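Local coordinates for molybdate-binding protein MolA (Haemophilus influenzae, PDB 3PSH), which binds molybdate and tungstate in the periplasm and serves the MolBC ABC transporter as its solute-binding protein in low-affinity molybdate import, at residues Asn19-Leu24 with Lys39-Val44. Sequence-based numbering, arbitrary orientation.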
ATOM      1  N   ASN A  19       9.982 -16.307 -15.147  1.00 14.31           N
ATOM      2  CA  ASN A  19      10.886 -15.302 -15.703  1.00 15.78           C
ATOM      3  C   ASN A  19      10.156 -14.218 -16.541  1.00 14.44           C
ATOM      4  O   ASN A  19      10.748 -13.294 -16.995  1.00 15.20           O
ATOM      5  CB  ASN A  19      11.935 -15.953 -16.589  1.00 18.06           C
ATOM      6  CG  ASN A  19      12.872 -16.778 -15.804  1.00 21.05           C
ATOM      7  OD1 ASN A  19      12.865 -18.054 -15.852  1.00 24.28           O
ATOM      8  ND2 ASN A  19      13.695 -16.096 -15.060  1.00 17.81           N
ATOM      9  N   ARG A  20       8.854 -14.479 -16.772  1.00 14.77           N
ATOM     10  CA  ARG A  20       8.012 -13.603 -17.625  1.00 15.99           C
ATOM     11  C   ARG A  20       6.664 -13.231 -16.983  1.00 13.69           C
ATOM     12  O   ARG A  20       5.606 -13.350 -17.581  1.00 14.23           O
ATOM     13  CB  ARG A  20       7.791 -14.248 -19.010  1.00 14.44           C
ATOM     14  CG  ARG A  20       9.133 -14.390 -19.707  1.00 11.82           C
ATOM     15  CD  ARG A  20       8.973 -14.981 -21.127  1.00 17.14           C
ATOM     16  NE  ARG A  20       8.550 -13.809 -21.883  1.00 20.91           N
ATOM     17  CZ  ARG A  20       9.314 -12.804 -22.296  1.00 20.38           C
ATOM     18  NH1 ARG A  20      10.681 -12.865 -22.233  1.00 19.96           N
ATOM     19  NH2 ARG A  20       8.711 -11.724 -22.866  1.00 17.11           N
ATOM     20  N   ALA A  21       6.748 -12.686 -15.754  1.00 14.59           N
ATOM     21  CA  ALA A  21       5.514 -12.447 -15.023  1.00 12.80           C
ATOM     22  C   ALA A  21       4.955 -11.108 -15.526  1.00 12.84           C
ATOM     23  O   ALA A  21       5.759 -10.172 -15.850  1.00 13.50           O
ATOM     24  CB  ALA A  21       5.874 -12.287 -13.524  1.00 14.12           C
ATOM     25  N   VAL A  22       3.630 -10.999 -15.466  1.00 12.69           N
ATOM     26  CA  VAL A  22       3.058  -9.650 -15.771  1.00 12.24           C
ATOM     27  C   VAL A  22       2.395  -9.234 -14.459  1.00 13.02           C
ATOM     28  O   VAL A  22       1.687 -10.018 -13.869  1.00 14.60           O
ATOM     29  CB  VAL A  22       2.094  -9.759 -16.976  1.00 12.83           C
ATOM     30  CG1 VAL A  22       1.246  -8.457 -17.076  1.00 15.02           C
ATOM     31  CG2 VAL A  22       3.009  -9.851 -18.225  1.00 12.08           C
ATOM     32  N   VAL A  23       2.680  -8.016 -13.988  1.00 11.42           N
ATOM     33  CA  VAL A  23       2.216  -7.660 -12.649  1.00 11.70           C
ATOM     34  C   VAL A  23       1.202  -6.513 -12.733  1.00 12.29           C
ATOM     35  O   VAL A  23       1.593  -5.372 -12.966  1.00 14.77           O
ATOM     36  CB  VAL A  23       3.424  -7.248 -11.693  1.00 11.46           C
ATOM     37  CG1 VAL A  23       2.797  -6.877 -10.346  1.00 11.73           C
ATOM     38  CG2 VAL A  23       4.366  -8.464 -11.565  1.00 11.89           C
ATOM     39  N   LEU A  24      -0.089  -6.878 -12.640  1.00 12.20           N
ATOM     40  CA  LEU A  24      -1.189  -5.891 -12.862  1.00 10.16           C
ATOM     41  C   LEU A  24      -1.730  -5.234 -11.588  1.00  9.88           C
ATOM     42  O   LEU A  24      -2.944  -5.019 -11.432  1.00 11.41           O
ATOM     43  CB  LEU A  24      -2.327  -6.512 -13.748  1.00 10.93           C
ATOM     44  CG  LEU A  24      -1.849  -7.064 -15.177  1.00  9.59           C
ATOM     45  CD1 LEU A  24      -3.094  -7.567 -15.896  1.00 11.51           C
ATOM     46  CD2 LEU A  24      -1.040  -5.998 -15.982  1.00 12.78           C
ATOM     47  N   LYS A  39      13.844  -8.564 -12.851  1.00 17.68           N
ATOM     48  CA  LYS A  39      14.344  -9.198 -14.072  1.00 17.53           C
ATOM     49  C   LYS A  39      13.408 -10.338 -14.509  1.00 17.60           C
ATOM     50  O   LYS A  39      13.517 -10.849 -15.621  1.00 17.15           O
ATOM     51  CB  LYS A  39      15.619  -9.873 -13.750  1.00 17.29           C
ATOM     52  CG  LYS A  39      16.848  -9.034 -13.722  1.00 25.20           C
ATOM     53  CD  LYS A  39      17.879  -9.878 -12.962  1.00 37.18           C
ATOM     54  CE  LYS A  39      18.864  -9.003 -12.183  1.00 40.89           C
ATOM     55  NZ  LYS A  39      18.403  -8.631 -10.789  1.00 40.09           N
ATOM     56  N   GLN A  40      12.595 -10.789 -13.587  1.00 15.38           N
ATOM     57  CA  GLN A  40      11.558 -11.824 -13.868  1.00 14.72           C
ATOM     58  C   GLN A  40      10.207 -11.273 -14.265  1.00 14.96           C
ATOM     59  O   GLN A  40       9.250 -12.001 -14.295  1.00 15.38           O
ATOM     60  CB  GLN A  40      11.443 -12.790 -12.694  1.00 16.20           C
ATOM     61  CG  GLN A  40      12.762 -13.480 -12.402  1.00 13.17           C
ATOM     62  CD  GLN A  40      12.779 -14.074 -11.023  1.00 14.72           C
ATOM     63  OE1 GLN A  40      12.212 -15.144 -10.774  1.00 20.68           O
ATOM     64  NE2 GLN A  40      13.329 -13.292 -10.057  1.00 13.96           N
ATOM     65  N   ILE A  41      10.128  -9.961 -14.519  1.00 12.36           N
ATOM     66  CA  ILE A  41       8.832  -9.360 -14.918  1.00 13.24           C
ATOM     67  C   ILE A  41       8.962  -8.754 -16.324  1.00 12.30           C
ATOM     68  O   ILE A  41       9.993  -8.164 -16.631  1.00 13.06           O
ATOM     69  CB  ILE A  41       8.555  -8.213 -13.932  1.00 13.47           C
ATOM     70  CG1 ILE A  41       8.250  -8.845 -12.546  1.00 14.20           C
ATOM     71  CG2 ILE A  41       7.354  -7.320 -14.375  1.00 13.78           C
ATOM     72  CD1 ILE A  41       8.375  -7.792 -11.353  1.00 15.30           C
ATOM     73  N   VAL A  42       7.931  -8.895 -17.146  1.00 15.56           N
ATOM     74  CA  VAL A  42       7.975  -8.377 -18.505  1.00 13.56           C
ATOM     75  C   VAL A  42       6.776  -7.483 -18.831  1.00 15.38           C
ATOM     76  O   VAL A  42       6.734  -6.912 -19.944  1.00 15.47           O
ATOM     77  CB  VAL A  42       8.066  -9.487 -19.551  1.00 13.47           C
ATOM     78  CG1 VAL A  42       9.418 -10.240 -19.358  1.00 14.58           C
ATOM     79  CG2 VAL A  42       6.815 -10.320 -19.484  1.00 12.44           C
ATOM     80  N   GLY A  43       5.791  -7.363 -17.888  1.00 13.83           N
ATOM     81  CA  GLY A  43       4.772  -6.282 -18.073  1.00 11.67           C
ATOM     82  C   GLY A  43       4.211  -5.864 -16.725  1.00 14.40           C
ATOM     83  O   GLY A  43       4.350  -6.589 -15.762  1.00 14.47           O
ATOM     84  N   VAL A  44       3.648  -4.676 -16.719  1.00 12.60           N
ATOM     85  CA  VAL A  44       3.145  -4.132 -15.444  1.00 12.60           C
ATOM     86  C   VAL A  44       1.889  -3.326 -15.782  1.00 14.20           C
ATOM     87  O   VAL A  44       1.697  -2.972 -16.968  1.00 14.49           O
ATOM     88  CB  VAL A  44       4.275  -3.179 -14.770  1.00 12.95           C
ATOM     89  CG1 VAL A  44       5.537  -3.957 -14.401  1.00 13.93           C
ATOM     90  CG2 VAL A  44       4.604  -1.985 -15.623  1.00 14.34           C
TER
HETATM   91  O   HOH W   1      12.785 -12.521 -18.563  1.00 27.43           O
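Strands 21-24 and 41-44 run parallel at 26°, paired Ala-21 with Ile-41 and, past a beta bulge, Val-22 with Gly-43 and Val-23 with Val-44. With helix 26-34 they form a beta-alpha-beta unit in a four-stranded parallel sheet, where 41-44 is an outermost strand. Ala-21 N donates to Gln-40 O (3.0 Å), and Val-23 N to Gly-43 O (2.8 Å). At the bulge Ala-21 O receives Val-42 N at 2.8 Å and, weakly, Gly-43 N, two successive amides on one oxygen.

On the face lined by Ala-21, Ile-41, Val-23 and Val-44, Val-23 CG2 touches Ile-41 CG1 at 4.0 Å; helix 26-34 packs here, with Phe-151 of helix 132-151 against Ala-21 and Ile-41. Val-22 turns to the other face, and its rotamer places CG2 beside its own backbone N, where it meets Gly-43 N at 3.7 Å. Arg-20 bends at chi3 (80°), and its guanidinium, bonded through NH2 to Leu-83 O, is held beside the bulged Val-42. Val-42 CG1 lies against one face of this group, 3.8 Å from its plane and offset toward the rim, with CZ and NH2 its nearest neighbours in Arg-20.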